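Local atomic coordinates of nitrite transporter NirC (Salmonella enterica subsp. enterica serovar Typhimurium, PDB entry 4FC4), a protein that carries nitrite across the bacterial inner membrane in both directions, as a pentameric ion channel of the formate/nitrite transporter family. Residues A36-G41 and G66-L71; G194-V199 and L227-G232; W28-M33 and G76-T81. All blocks are in the same frame, centred on the assembly; numbering follows the deposited sequence.

Running from the N terminus, helix 24-51 supplies both early partners: its residues 28-33 open contact 3 and its residues 36-41 open contact 1. The chain then turns back through the membrane, so that 66-71 closes contact 1 first and 76-81 closes contact 3 afterwards, contact 1 nesting inside the loop of contact 3. Together they lay helix 67-75 and the break that follows it, before helix 80-93, along one partner. Contact 2 follows in series, joining the break between helices 177-192 and 198-209, and the first residue of the latter, to helix 219-248. Contacts 2 and 3 touch where the two breaks meet, while contact 1 packs on contact 3 through L69 and L79.

Contact 1 of 3, residues A36-G41 and G66-L71; sequences AYVGLG and GIALTL
Y37 overlaps L71 at the root of both side chains, CB of Y37 lying 3.6 Å from CB of L71, and the two side chains cross at about a right angle. With CG of Y37 set beside its own backbone N (chi1 -66°), the ring starts beside L71, its CG and CD2 meeting CB of L71 obliquely. L71 sends CD1 back over the turn, 3.8 Å from the Y37 carbonyl O and more loosely against CD1 of L40. The helical segments 36-41 and 67-71, of helices 24-51 and 67-75, run nearly antiparallel, at 158° with axes 7.6 Å apart at closest approach. Helix 67-75 is the first half of a transmembrane helix that breaks part-way through the bilayer, a hallmark of the formate/nitrite channel fold. Small residues let the backbones come close: CB of A68 sits 4.0 Å from CA of V38, and G41, lacking a side chain, offers its CA to CG2 of I67 at 4.1 Å. On the second helix, the OG1 of T70 returns to the G66 carbonyl O, which also accepts T70 N. Beyond the pair, the hydroxyl of Y37 is hydrogen-bonded to that of Y245 in the second subunit, whose L166 and M170 pack on Y37 and L71 respectively.

Contact 2 of 3, residues G194-V199 and L227-G232; sequences GYEHSV and LWVTLG
V229 pushes its two methyl groups against the extended chain between E196 and S198, and the two branches have different tasks. CG1, anti to the backbone N (chi1 178°), reaches the polypeptide itself, 3.4 Å from S198 N and almost as near to the E196 carbonyl O. CG2 packs against the side chain of E196, 3.7 Å from its CB and a little farther from its CG. The E196 and V229 side chains cross at about a right angle, aliphatic part on aliphatic part. A bend at chi2 (-67°) then swings the carboxylate along CG2 of V229, with OE1 at 4.0 Å from that methyl. Its charge is met elsewhere: OE2 forms a salt bridge with K145 and OE1 accepts from ND2 of N225.

At the next residue, T230, the meeting is of another kind. CB of S198 stands 3.4 Å from OG1 of T230, while the two hydroxyl oxygens are 4.1 Å apart and make no bond with each other. OG1 of T230, beside its own backbone N, instead bonds to the L226 carbonyl O and receives NE1 of W109. The neighbouring N233 uses both ends of its amide, ND2 on the E196 carbonyl O and OD1 on S198 N, fastening the same strip that V229 packs against.

H197 points its CB away from 227-232: ND1 caps helix 198-209 at A200 N, and NE2 pairs with OG1 of T81. A Schellman turn ending at G194, a short extended link and a histidine N-cap make up the interruption of a transmembrane helix, and such a break bearing a histidine is typical of the pore region in formate/nitrite channels.

Contact 3 of 3, residues W28-M33 and G76-T81; sequences WVSSAM and GSELFT
S30 meets E78 where helix 24-51 runs past the break between helices 67-75 and 80-93, one of the paired helix interruptions of the formate/nitrite transporter fold. A single hydrogen bond crosses the contact: the E78 N-H points almost straight, at 163°, to the S30 carbonyl O, with N and O 2.9 Å apart. The donor arrives well above the carbonyl plane, 63° out of it. CB of S77 leans on the same S30 oxygen at 3.4 Å. Beside this bond, OG of S30 stands anti to its backbone N (chi1 -180°), which brings it 3.4 Å from CG of E78 and nearly as close to CA of S77. On the next residue, S31 CA directs its C-H at the E78 carbonyl O, a nearly linear contact of 3.5 Å.

The second shell holds these pieces in place. N112 donates through ND2 to the carbonyls of both S31 and E78 and accepts F80 N on OD1, so one amide spans helix and break. OG of S31 bonds back to the F27 carbonyl O. The carboxylate of E78, carried away from the contact by its bend at chi2, has OE2 in a salt bridge with R15 and OE1 on NE2 of H83. S77 OG is tied to the V72 carbonyl O.

At the other end M33 lays CB 4.0 Å from CB of S77. Its extended chain then leads away towards Y245 of the second subunit, whose hydroxyl bonds to the G76 carbonyl O, with SD of M33 4.2 Å from that oxygen.

Contact 1 of 3, residues A36-G41 and G66-L71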
ATOM      1  N   ALA B  36       2.451 -21.702 -15.825  1.00 36.84           N
ATOM      2  CA  ALA B  36       1.052 -21.303 -15.795  1.00 36.17           C
ATOM      3  C   ALA B  36       0.841 -20.013 -14.938  1.00 34.36           C
ATOM      4  O   ALA B  36       0.154 -19.060 -15.397  1.00 35.79           O
ATOM      5  CB  ALA B  36       0.185 -22.465 -15.302  1.00 35.02           C
ATOM      6  N   TYR B  37       1.477 -19.958 -13.756  1.00 34.44           N
ATOM      7  CA  TYR B  37       1.334 -18.816 -12.825  1.00 35.54           C
ATOM      8  C   TYR B  37       1.887 -17.567 -13.430  1.00 38.71           C
ATOM      9  O   TYR B  37       1.212 -16.521 -13.411  1.00 35.89           O
ATOM     10  CB  TYR B  37       2.017 -19.071 -11.490  1.00 34.44           C
ATOM     11  CG  TYR B  37       1.376 -20.209 -10.657  1.00 36.09           C
ATOM     12  CD1 TYR B  37       0.119 -20.774 -11.006  1.00 33.44           C
ATOM     13  CD2 TYR B  37       2.022 -20.686  -9.520  1.00 31.80           C
ATOM     14  CE1 TYR B  37      -0.420 -21.773 -10.259  1.00 32.90           C
ATOM     15  CE2 TYR B  37       1.481 -21.689  -8.771  1.00 32.71           C
ATOM     16  CZ  TYR B  37       0.274 -22.238  -9.137  1.00 33.48           C
ATOM     17  OH  TYR B  37      -0.196 -23.286  -8.362  1.00 36.60           O
ATOM     18  N   VAL B  38       3.107 -17.669 -13.978  1.00 37.32           N
ATOM     19  CA  VAL B  38       3.706 -16.528 -14.634  1.00 36.08           C
ATOM     20  C   VAL B  38       2.779 -16.057 -15.769  1.00 37.26           C
ATOM     21  O   VAL B  38       2.539 -14.841 -15.911  1.00 34.01           O
ATOM     22  CB  VAL B  38       5.157 -16.770 -15.086  1.00 37.69           C
ATOM     23  CG1 VAL B  38       5.731 -15.522 -15.785  1.00 38.90           C
ATOM     24  CG2 VAL B  38       6.041 -17.074 -13.883  1.00 36.27           C
ATOM     25  N   GLY B  39       2.239 -17.020 -16.530  1.00 38.01           N
ATOM     26  CA  GLY B  39       1.244 -16.769 -17.562  1.00 37.17           C
ATOM     27  C   GLY B  39       0.020 -15.951 -17.107  1.00 42.25           C
ATOM     28  O   GLY B  39      -0.408 -15.043 -17.830  1.00 42.47           O
ATOM     29  N   LEU B  40      -0.584 -16.309 -15.965  1.00 36.78           N
ATOM     30  CA  LEU B  40      -1.763 -15.642 -15.505  1.00 38.26           C
ATOM     31  C   LEU B  40      -1.367 -14.176 -15.251  1.00 39.03           C
ATOM     32  O   LEU B  40      -2.167 -13.262 -15.490  1.00 43.45           O
ATOM     33  CB  LEU B  40      -2.331 -16.325 -14.228  1.00 42.42           C
ATOM     34  CG  LEU B  40      -3.009 -17.738 -14.367  1.00 40.74           C
ATOM     35  CD1 LEU B  40      -3.136 -18.408 -13.022  1.00 35.00           C
ATOM     36  CD2 LEU B  40      -4.418 -17.632 -15.000  1.00 35.45           C
ATOM     37  N   GLY B  41      -0.130 -13.939 -14.808  1.00 36.09           N
ATOM     38  CA  GLY B  41       0.428 -12.589 -14.791  1.00 37.07           C
ATOM     39  C   GLY B  41       0.518 -11.879 -16.150  1.00 37.73           C
ATOM     40  O   GLY B  41       0.179 -10.689 -16.279  1.00 39.23           O
ATOM     41  N   GLY B  66       3.383  -7.904 -10.670  1.00 40.46           N
ATOM     42  CA  GLY B  66       3.769  -8.533  -9.382  1.00 39.24           C
ATOM     43  C   GLY B  66       3.165  -9.917  -9.046  1.00 43.47           C
ATOM     44  O   GLY B  66       3.816 -10.773  -8.436  1.00 45.10           O
ATOM     45  N   ILE B  67       1.898 -10.120  -9.391  1.00 45.41           N
ATOM     46  CA  ILE B  67       1.225 -11.380  -9.106  1.00 42.97           C
ATOM     47  C   ILE B  67       2.049 -12.565  -9.636  1.00 40.00           C
ATOM     48  O   ILE B  67       2.077 -13.636  -9.013  1.00 41.42           O
ATOM     49  CB  ILE B  67      -0.231 -11.364  -9.638  1.00 40.42           C
ATOM     50  CG1 ILE B  67      -0.903 -12.729  -9.432  1.00 40.02           C
ATOM     51  CG2 ILE B  67      -0.220 -10.941 -11.090  1.00 41.62           C
ATOM     52  CD1 ILE B  67      -2.394 -12.708  -9.497  1.00 37.35           C
ATOM     53  N   ALA B  68       2.759 -12.368 -10.744  1.00 37.52           N
ATOM     54  CA  ALA B  68       3.405 -13.511 -11.430  1.00 36.20           C
ATOM     55  C   ALA B  68       4.380 -14.230 -10.496  1.00 36.54           C
ATOM     56  O   ALA B  68       4.284 -15.425 -10.299  1.00 40.20           O
ATOM     57  CB  ALA B  68       4.141 -13.079 -12.733  1.00 37.61           C
ATOM     58  N   LEU B  69       5.320 -13.491  -9.913  1.00 37.89           N
ATOM     59  CA  LEU B  69       6.313 -14.115  -9.043  1.00 36.61           C
ATOM     60  C   LEU B  69       5.774 -14.337  -7.650  1.00 35.15           C
ATOM     61  O   LEU B  69       6.243 -15.254  -6.950  1.00 37.57           O
ATOM     62  CB  LEU B  69       7.597 -13.328  -9.030  1.00 38.19           C
ATOM     63  CG  LEU B  69       8.783 -14.063  -8.428  1.00 45.55           C
ATOM     64  CD1 LEU B  69       9.242 -15.294  -9.241  1.00 37.36           C
ATOM     65  CD2 LEU B  69       9.884 -13.007  -8.284  1.00 44.24           C
ATOM     66  N   THR B  70       4.788 -13.529  -7.261  1.00 30.39           N
ATOM     67  CA  THR B  70       4.082 -13.767  -6.015  1.00 32.93           C
ATOM     68  C   THR B  70       3.452 -15.160  -5.969  1.00 37.99           C
ATOM     69  O   THR B  70       3.654 -15.872  -4.982  1.00 45.58           O
ATOM     70  CB  THR B  70       3.002 -12.726  -5.764  1.00 29.63           C
ATOM     71  OG1 THR B  70       3.592 -11.409  -5.793  1.00 28.49           O
ATOM     72  CG2 THR B  70       2.321 -13.009  -4.453  1.00 32.15           C
ATOM     73  N   LEU B  71       2.730 -15.547  -7.027  1.00 39.47           N
ATOM     74  CA  LEU B  71       2.223 -16.912  -7.190  1.00 37.58           C
ATOM     75  C   LEU B  71       3.344 -17.918  -7.116  1.00 38.40           C
ATOM     76  O   LEU B  71       3.299 -18.820  -6.331  1.00 38.69           O
ATOM     77  CB  LEU B  71       1.430 -17.080  -8.516  1.00 36.38           C
ATOM     78  CG  LEU B  71       0.106 -16.279  -8.665  1.00 37.13           C
ATOM     79  CD1 LEU B  71      -0.545 -16.511 -10.025  1.00 30.59           C
ATOM     80  CD2 LEU B  71      -0.878 -16.542  -7.513  1.00 30.30           C
TER

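Contact 2 of 3, residues G194-V199 and L227-G232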
ATOM      1  N   GLY B 194      11.853  -2.536 -19.955  1.00 38.73           N
ATOM      2  CA  GLY B 194      12.070  -3.266 -21.231  1.00 35.49           C
ATOM      3  C   GLY B 194      12.781  -4.627 -21.115  1.00 39.04           C
ATOM      4  O   GLY B 194      13.145  -5.194 -22.134  1.00 40.04           O
ATOM      5  N   TYR B 195      13.004  -5.202 -19.920  1.00 37.41           N
ATOM      6  CA  TYR B 195      13.856  -6.417 -19.898  1.00 39.22           C
ATOM      7  C   TYR B 195      13.093  -7.751 -20.281  1.00 40.46           C
ATOM      8  O   TYR B 195      11.886  -7.795 -20.306  1.00 41.46           O
ATOM      9  CB  TYR B 195      14.621  -6.553 -18.587  1.00 36.30           C
ATOM     10  CG  TYR B 195      15.392  -5.338 -18.161  1.00 39.62           C
ATOM     11  CD1 TYR B 195      16.058  -4.522 -19.090  1.00 39.78           C
ATOM     12  CD2 TYR B 195      15.457  -4.988 -16.796  1.00 42.03           C
ATOM     13  CE1 TYR B 195      16.777  -3.400 -18.677  1.00 40.58           C
ATOM     14  CE2 TYR B 195      16.160  -3.871 -16.375  1.00 43.22           C
ATOM     15  CZ  TYR B 195      16.829  -3.091 -17.308  1.00 43.24           C
ATOM     16  OH  TYR B 195      17.504  -1.990 -16.848  1.00 41.36           O
ATOM     17  N   GLU B 196      13.806  -8.819 -20.577  1.00 41.24           N
ATOM     18  CA  GLU B 196      13.191 -10.033 -21.185  1.00 44.73           C
ATOM     19  C   GLU B 196      13.181 -11.208 -20.200  1.00 45.67           C
ATOM     20  O   GLU B 196      14.251 -11.617 -19.705  1.00 47.45           O
ATOM     21  CB  GLU B 196      14.001 -10.474 -22.447  1.00 47.80           C
ATOM     22  CG  GLU B 196      13.886  -9.598 -23.704  1.00 48.59           C
ATOM     23  CD  GLU B 196      12.505  -9.599 -24.353  1.00 49.77           C
ATOM     24  OE1 GLU B 196      12.072 -10.563 -25.049  1.00 46.00           O
ATOM     25  OE2 GLU B 196      11.822  -8.601 -24.130  1.00 50.35           O
ATOM     26  N   HIS B 197      12.002 -11.769 -19.926  1.00 43.91           N
ATOM     27  CA  HIS B 197      11.902 -12.940 -19.038  1.00 41.28           C
ATOM     28  C   HIS B 197      11.579 -14.142 -19.879  1.00 40.71           C
ATOM     29  O   HIS B 197      10.584 -14.136 -20.579  1.00 42.36           O
ATOM     30  CB  HIS B 197      10.847 -12.704 -17.912  1.00 41.22           C
ATOM     31  CG  HIS B 197      10.861 -13.774 -16.842  1.00 36.42           C
ATOM     32  ND1 HIS B 197       9.851 -14.624 -16.673  1.00 36.50           N
ATOM     33  CD2 HIS B 197      11.865 -14.147 -15.910  1.00 37.17           C
ATOM     34  CE1 HIS B 197      10.173 -15.525 -15.680  1.00 37.15           C
ATOM     35  NE2 HIS B 197      11.398 -15.203 -15.202  1.00 36.14           N
ATOM     36  N   SER B 198      12.470 -15.131 -19.910  1.00 45.84           N
ATOM     37  CA  SER B 198      12.325 -16.339 -20.793  1.00 44.74           C
ATOM     38  C   SER B 198      10.964 -17.075 -20.603  1.00 44.33           C
ATOM     39  O   SER B 198      10.189 -17.226 -21.552  1.00 42.56           O
ATOM     40  CB  SER B 198      13.502 -17.304 -20.591  1.00 42.92           C
ATOM     41  OG  SER B 198      13.475 -17.874 -19.266  1.00 43.23           O
ATOM     42  N   VAL B 199      10.666 -17.491 -19.376  1.00 44.12           N
ATOM     43  CA  VAL B 199       9.382 -18.170 -19.067  1.00 46.33           C
ATOM     44  C   VAL B 199       8.170 -17.257 -19.329  1.00 44.18           C
ATOM     45  O   VAL B 199       7.153 -17.669 -19.897  1.00 47.13           O
ATOM     46  CB  VAL B 199       9.388 -18.744 -17.625  1.00 45.66           C
ATOM     47  CG1 VAL B 199       8.079 -19.406 -17.272  1.00 44.17           C
ATOM     48  CG2 VAL B 199      10.522 -19.750 -17.459  1.00 41.44           C
ATOM     49  N   LEU B 227      15.948 -18.719 -27.111  1.00 50.67           N
ATOM     50  CA  LEU B 227      17.375 -19.063 -26.995  1.00 52.57           C
ATOM     51  C   LEU B 227      18.204 -17.989 -26.299  1.00 53.00           C
ATOM     52  O   LEU B 227      18.728 -18.224 -25.217  1.00 55.56           O
ATOM     53  CB  LEU B 227      18.013 -19.423 -28.332  1.00 54.43           C
ATOM     54  CG  LEU B 227      19.525 -19.708 -28.273  1.00 57.93           C
ATOM     55  CD1 LEU B 227      19.840 -20.919 -27.375  1.00 58.44           C
ATOM     56  CD2 LEU B 227      20.112 -19.910 -29.687  1.00 57.30           C
ATOM     57  N   TRP B 228      18.286 -16.803 -26.899  1.00 51.98           N
ATOM     58  CA  TRP B 228      19.035 -15.688 -26.311  1.00 50.16           C
ATOM     59  C   TRP B 228      18.511 -15.153 -24.968  1.00 49.45           C
ATOM     60  O   TRP B 228      19.301 -14.844 -24.068  1.00 47.98           O
ATOM     61  CB  TRP B 228      19.268 -14.609 -27.374  1.00 49.82           C
ATOM     62  CG  TRP B 228      20.017 -15.231 -28.531  1.00 53.21           C
ATOM     63  CD1 TRP B 228      19.517 -15.572 -29.784  1.00 54.56           C
ATOM     64  CD2 TRP B 228      21.415 -15.691 -28.541  1.00 52.42           C
ATOM     65  NE1 TRP B 228      20.489 -16.147 -30.554  1.00 56.18           N
ATOM     66  CE2 TRP B 228      21.652 -16.242 -29.876  1.00 58.05           C
ATOM     67  CE3 TRP B 228      22.464 -15.663 -27.618  1.00 53.27           C
ATOM     68  CZ2 TRP B 228      22.898 -16.764 -30.252  1.00 60.90           C
ATOM     69  CZ3 TRP B 228      23.711 -16.157 -27.992  1.00 58.94           C
ATOM     70  CH2 TRP B 228      23.925 -16.724 -29.277  1.00 61.31           C
ATOM     71  N   VAL B 229      17.199 -15.115 -24.788  1.00 47.86           N
ATOM     72  CA  VAL B 229      16.626 -14.677 -23.495  1.00 49.64           C
ATOM     73  C   VAL B 229      16.940 -15.678 -22.387  1.00 49.26           C
ATOM     74  O   VAL B 229      17.349 -15.290 -21.310  1.00 50.62           O
ATOM     75  CB  VAL B 229      15.144 -14.331 -23.633  1.00 45.20           C
ATOM     76  CG1 VAL B 229      14.519 -13.922 -22.291  1.00 44.07           C
ATOM     77  CG2 VAL B 229      15.062 -13.191 -24.643  1.00 43.89           C
ATOM     78  N   THR B 230      16.830 -16.960 -22.692  1.00 49.50           N
ATOM     79  CA  THR B 230      17.222 -17.967 -21.721  1.00 50.19           C
ATOM     80  C   THR B 230      18.698 -17.910 -21.324  1.00 51.86           C
ATOM     81  O   THR B 230      19.001 -17.877 -20.104  1.00 48.84           O
ATOM     82  CB  THR B 230      16.871 -19.364 -22.220  1.00 49.36           C
ATOM     83  OG1 THR B 230      15.463 -19.395 -22.466  1.00 47.62           O
ATOM     84  CG2 THR B 230      17.308 -20.478 -21.199  1.00 47.74           C
ATOM     85  N   LEU B 231      19.601 -17.929 -22.330  1.00 52.00           N
ATOM     86  CA  LEU B 231      21.038 -17.823 -22.053  1.00 52.15           C
ATOM     87  C   LEU B 231      21.303 -16.561 -21.207  1.00 51.91           C
ATOM     88  O   LEU B 231      22.094 -16.601 -20.265  1.00 50.32           O
ATOM     89  CB  LEU B 231      21.905 -17.852 -23.322  1.00 53.56           C
ATOM     90  CG  LEU B 231      21.841 -19.085 -24.264  1.00 58.47           C
ATOM     91  CD1 LEU B 231      22.544 -18.801 -25.580  1.00 56.70           C
ATOM     92  CD2 LEU B 231      22.360 -20.397 -23.677  1.00 56.86           C
ATOM     93  N   GLY B 232      20.594 -15.467 -21.489  1.00 49.94           N
ATOM     94  CA  GLY B 232      20.841 -14.214 -20.755  1.00 48.72           C
ATOM     95  C   GLY B 232      20.337 -14.294 -19.327  1.00 51.51           C
ATOM     96  O   GLY B 232      21.030 -13.868 -18.396  1.00 56.88           O
TER

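Contact 3 of 3, residues W28-M33 and G76-T81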
ATOM      1  N   TRP B  28       7.290 -32.292 -12.532  1.00 48.05           N
ATOM      2  CA  TRP B  28       6.635 -31.736 -13.703  1.00 48.71           C
ATOM      3  C   TRP B  28       5.429 -30.952 -13.348  1.00 46.82           C
ATOM      4  O   TRP B  28       5.215 -29.873 -13.947  1.00 45.13           O
ATOM      5  CB  TRP B  28       6.308 -32.792 -14.753  1.00 52.46           C
ATOM      6  CG  TRP B  28       7.563 -33.282 -15.406  1.00 59.79           C
ATOM      7  CD1 TRP B  28       8.367 -34.330 -15.001  1.00 64.12           C
ATOM      8  CD2 TRP B  28       8.249 -32.707 -16.582  1.00 66.13           C
ATOM      9  NE1 TRP B  28       9.456 -34.474 -15.825  1.00 68.47           N
ATOM     10  CE2 TRP B  28       9.453 -33.536 -16.796  1.00 68.42           C
ATOM     11  CE3 TRP B  28       7.980 -31.656 -17.469  1.00 65.58           C
ATOM     12  CZ2 TRP B  28      10.337 -33.302 -17.849  1.00 65.32           C
ATOM     13  CZ3 TRP B  28       8.876 -31.441 -18.537  1.00 64.93           C
ATOM     14  CH2 TRP B  28      10.027 -32.239 -18.711  1.00 64.90           C
ATOM     15  N   VAL B  29       4.632 -31.434 -12.390  1.00 43.63           N
ATOM     16  CA  VAL B  29       3.433 -30.659 -12.021  1.00 46.69           C
ATOM     17  C   VAL B  29       3.874 -29.254 -11.536  1.00 43.79           C
ATOM     18  O   VAL B  29       3.374 -28.209 -11.944  1.00 44.40           O
ATOM     19  CB  VAL B  29       2.561 -31.379 -10.957  1.00 45.53           C
ATOM     20  CG1 VAL B  29       1.489 -30.447 -10.407  1.00 43.90           C
ATOM     21  CG2 VAL B  29       1.860 -32.577 -11.577  1.00 45.56           C
ATOM     22  N   SER B  30       4.889 -29.268 -10.707  1.00 45.39           N
ATOM     23  CA  SER B  30       5.329 -28.118  -9.992  1.00 45.44           C
ATOM     24  C   SER B  30       6.085 -27.117 -10.932  1.00 48.62           C
ATOM     25  O   SER B  30       5.916 -25.893 -10.793  1.00 44.49           O
ATOM     26  CB  SER B  30       6.119 -28.622  -8.772  1.00 44.24           C
ATOM     27  OG  SER B  30       6.578 -27.550  -8.014  1.00 52.82           O
ATOM     28  N   SER B  31       6.866 -27.624 -11.901  1.00 44.18           N
ATOM     29  CA  SER B  31       7.347 -26.792 -13.011  1.00 45.38           C
ATOM     30  C   SER B  31       6.215 -26.253 -13.937  1.00 47.02           C
ATOM     31  O   SER B  31       6.258 -25.092 -14.377  1.00 48.09           O
ATOM     32  CB  SER B  31       8.297 -27.597 -13.879  1.00 51.25           C
ATOM     33  OG  SER B  31       9.440 -27.941 -13.155  1.00 57.47           O
ATOM     34  N   ALA B  32       5.238 -27.096 -14.304  1.00 46.03           N
ATOM     35  CA  ALA B  32       4.108 -26.607 -15.135  1.00 44.16           C
ATOM     36  C   ALA B  32       3.397 -25.481 -14.376  1.00 43.48           C
ATOM     37  O   ALA B  32       2.976 -24.488 -14.981  1.00 43.99           O
ATOM     38  CB  ALA B  32       3.133 -27.737 -15.512  1.00 42.47           C
ATOM     39  N   MET B  33       3.249 -25.651 -13.062  1.00 40.40           N
ATOM     40  CA  MET B  33       2.611 -24.642 -12.256  1.00 44.18           C
ATOM     41  C   MET B  33       3.301 -23.275 -12.423  1.00 41.78           C
ATOM     42  O   MET B  33       2.644 -22.268 -12.637  1.00 43.60           O
ATOM     43  CB  MET B  33       2.567 -25.050 -10.778  1.00 45.61           C
ATOM     44  CG  MET B  33       1.642 -26.219 -10.414  1.00 45.87           C
ATOM     45  SD  MET B  33       1.614 -26.429  -8.605  1.00 45.60           S
ATOM     46  CE  MET B  33       0.105 -27.356  -8.300  1.00 44.30           C
ATOM     47  N   GLY B  76       3.895 -21.698  -4.350  1.00 37.66           N
ATOM     48  CA  GLY B  76       4.853 -22.812  -4.445  1.00 35.77           C
ATOM     49  C   GLY B  76       4.808 -23.378  -5.834  1.00 39.07           C
ATOM     50  O   GLY B  76       3.713 -23.648  -6.345  1.00 42.83           O
ATOM     51  N   SER B  77       5.976 -23.465  -6.489  1.00 43.22           N
ATOM     52  CA  SER B  77       6.159 -24.034  -7.847  1.00 41.83           C
ATOM     53  C   SER B  77       7.672 -24.133  -8.196  1.00 42.69           C
ATOM     54  O   SER B  77       8.505 -23.787  -7.399  1.00 43.21           O
ATOM     55  CB  SER B  77       5.450 -23.138  -8.841  1.00 39.28           C
ATOM     56  OG  SER B  77       6.040 -21.856  -8.801  1.00 38.48           O
ATOM     57  N   GLU B  78       8.040 -24.562  -9.389  1.00 42.95           N
ATOM     58  CA  GLU B  78       9.480 -24.511  -9.772  1.00 45.90           C
ATOM     59  C   GLU B  78       9.748 -23.681 -11.032  1.00 44.07           C
ATOM     60  O   GLU B  78       9.221 -23.981 -12.078  1.00 47.06           O
ATOM     61  CB  GLU B  78      10.074 -25.923  -9.891  1.00 42.42           C
ATOM     62  CG  GLU B  78       9.837 -26.736  -8.626  1.00 44.75           C
ATOM     63  CD  GLU B  78      10.696 -26.313  -7.407  1.00 47.90           C
ATOM     64  OE1 GLU B  78      11.694 -25.551  -7.553  1.00 51.42           O
ATOM     65  OE2 GLU B  78      10.425 -26.814  -6.277  1.00 51.04           O
ATOM     66  N   LEU B  79      10.545 -22.630 -10.906  1.00 43.52           N
ATOM     67  CA  LEU B  79      10.731 -21.634 -11.946  1.00 42.25           C
ATOM     68  C   LEU B  79      12.150 -21.751 -12.435  1.00 43.59           C
ATOM     69  O   LEU B  79      13.096 -21.667 -11.666  1.00 42.64           O
ATOM     70  CB  LEU B  79      10.486 -20.208 -11.379  1.00 39.74           C
ATOM     71  CG  LEU B  79      10.461 -19.042 -12.398  1.00 37.90           C
ATOM     72  CD1 LEU B  79       9.473 -19.328 -13.535  1.00 31.02           C
ATOM     73  CD2 LEU B  79      10.195 -17.648 -11.739  1.00 33.03           C
ATOM     74  N   PHE B  80      12.309 -21.952 -13.737  1.00 48.90           N
ATOM     75  CA  PHE B  80      13.624 -22.203 -14.272  1.00 46.07           C
ATOM     76  C   PHE B  80      14.565 -21.039 -13.936  1.00 46.86           C
ATOM     77  O   PHE B  80      15.733 -21.284 -13.598  1.00 46.79           O
ATOM     78  CB  PHE B  80      13.576 -22.481 -15.785  1.00 47.76           C
ATOM     79  CG  PHE B  80      14.855 -22.124 -16.499  1.00 47.09           C
ATOM     80  CD1 PHE B  80      15.071 -20.809 -16.953  1.00 44.47           C
ATOM     81  CD2 PHE B  80      15.869 -23.084 -16.675  1.00 44.66           C
ATOM     82  CE1 PHE B  80      16.267 -20.473 -17.587  1.00 47.41           C
ATOM     83  CE2 PHE B  80      17.069 -22.743 -17.297  1.00 44.12           C
ATOM     84  CZ  PHE B  80      17.269 -21.444 -17.761  1.00 45.19           C
ATOM     85  N   THR B  81      14.074 -19.790 -14.005  1.00 43.01           N
ATOM     86  CA  THR B  81      14.986 -18.641 -13.872  1.00 43.07           C
ATOM     87  C   THR B  81      15.544 -18.556 -12.468  1.00 43.01           C
ATOM     88  O   THR B  81      16.655 -18.110 -12.272  1.00 47.46           O
ATOM     89  CB  THR B  81      14.344 -17.303 -14.310  1.00 42.64           C
ATOM     90  OG1 THR B  81      13.101 -17.144 -13.624  1.00 40.69           O
ATOM     91  CG2 THR B  81      14.086 -17.318 -15.846  1.00 41.39           C
TER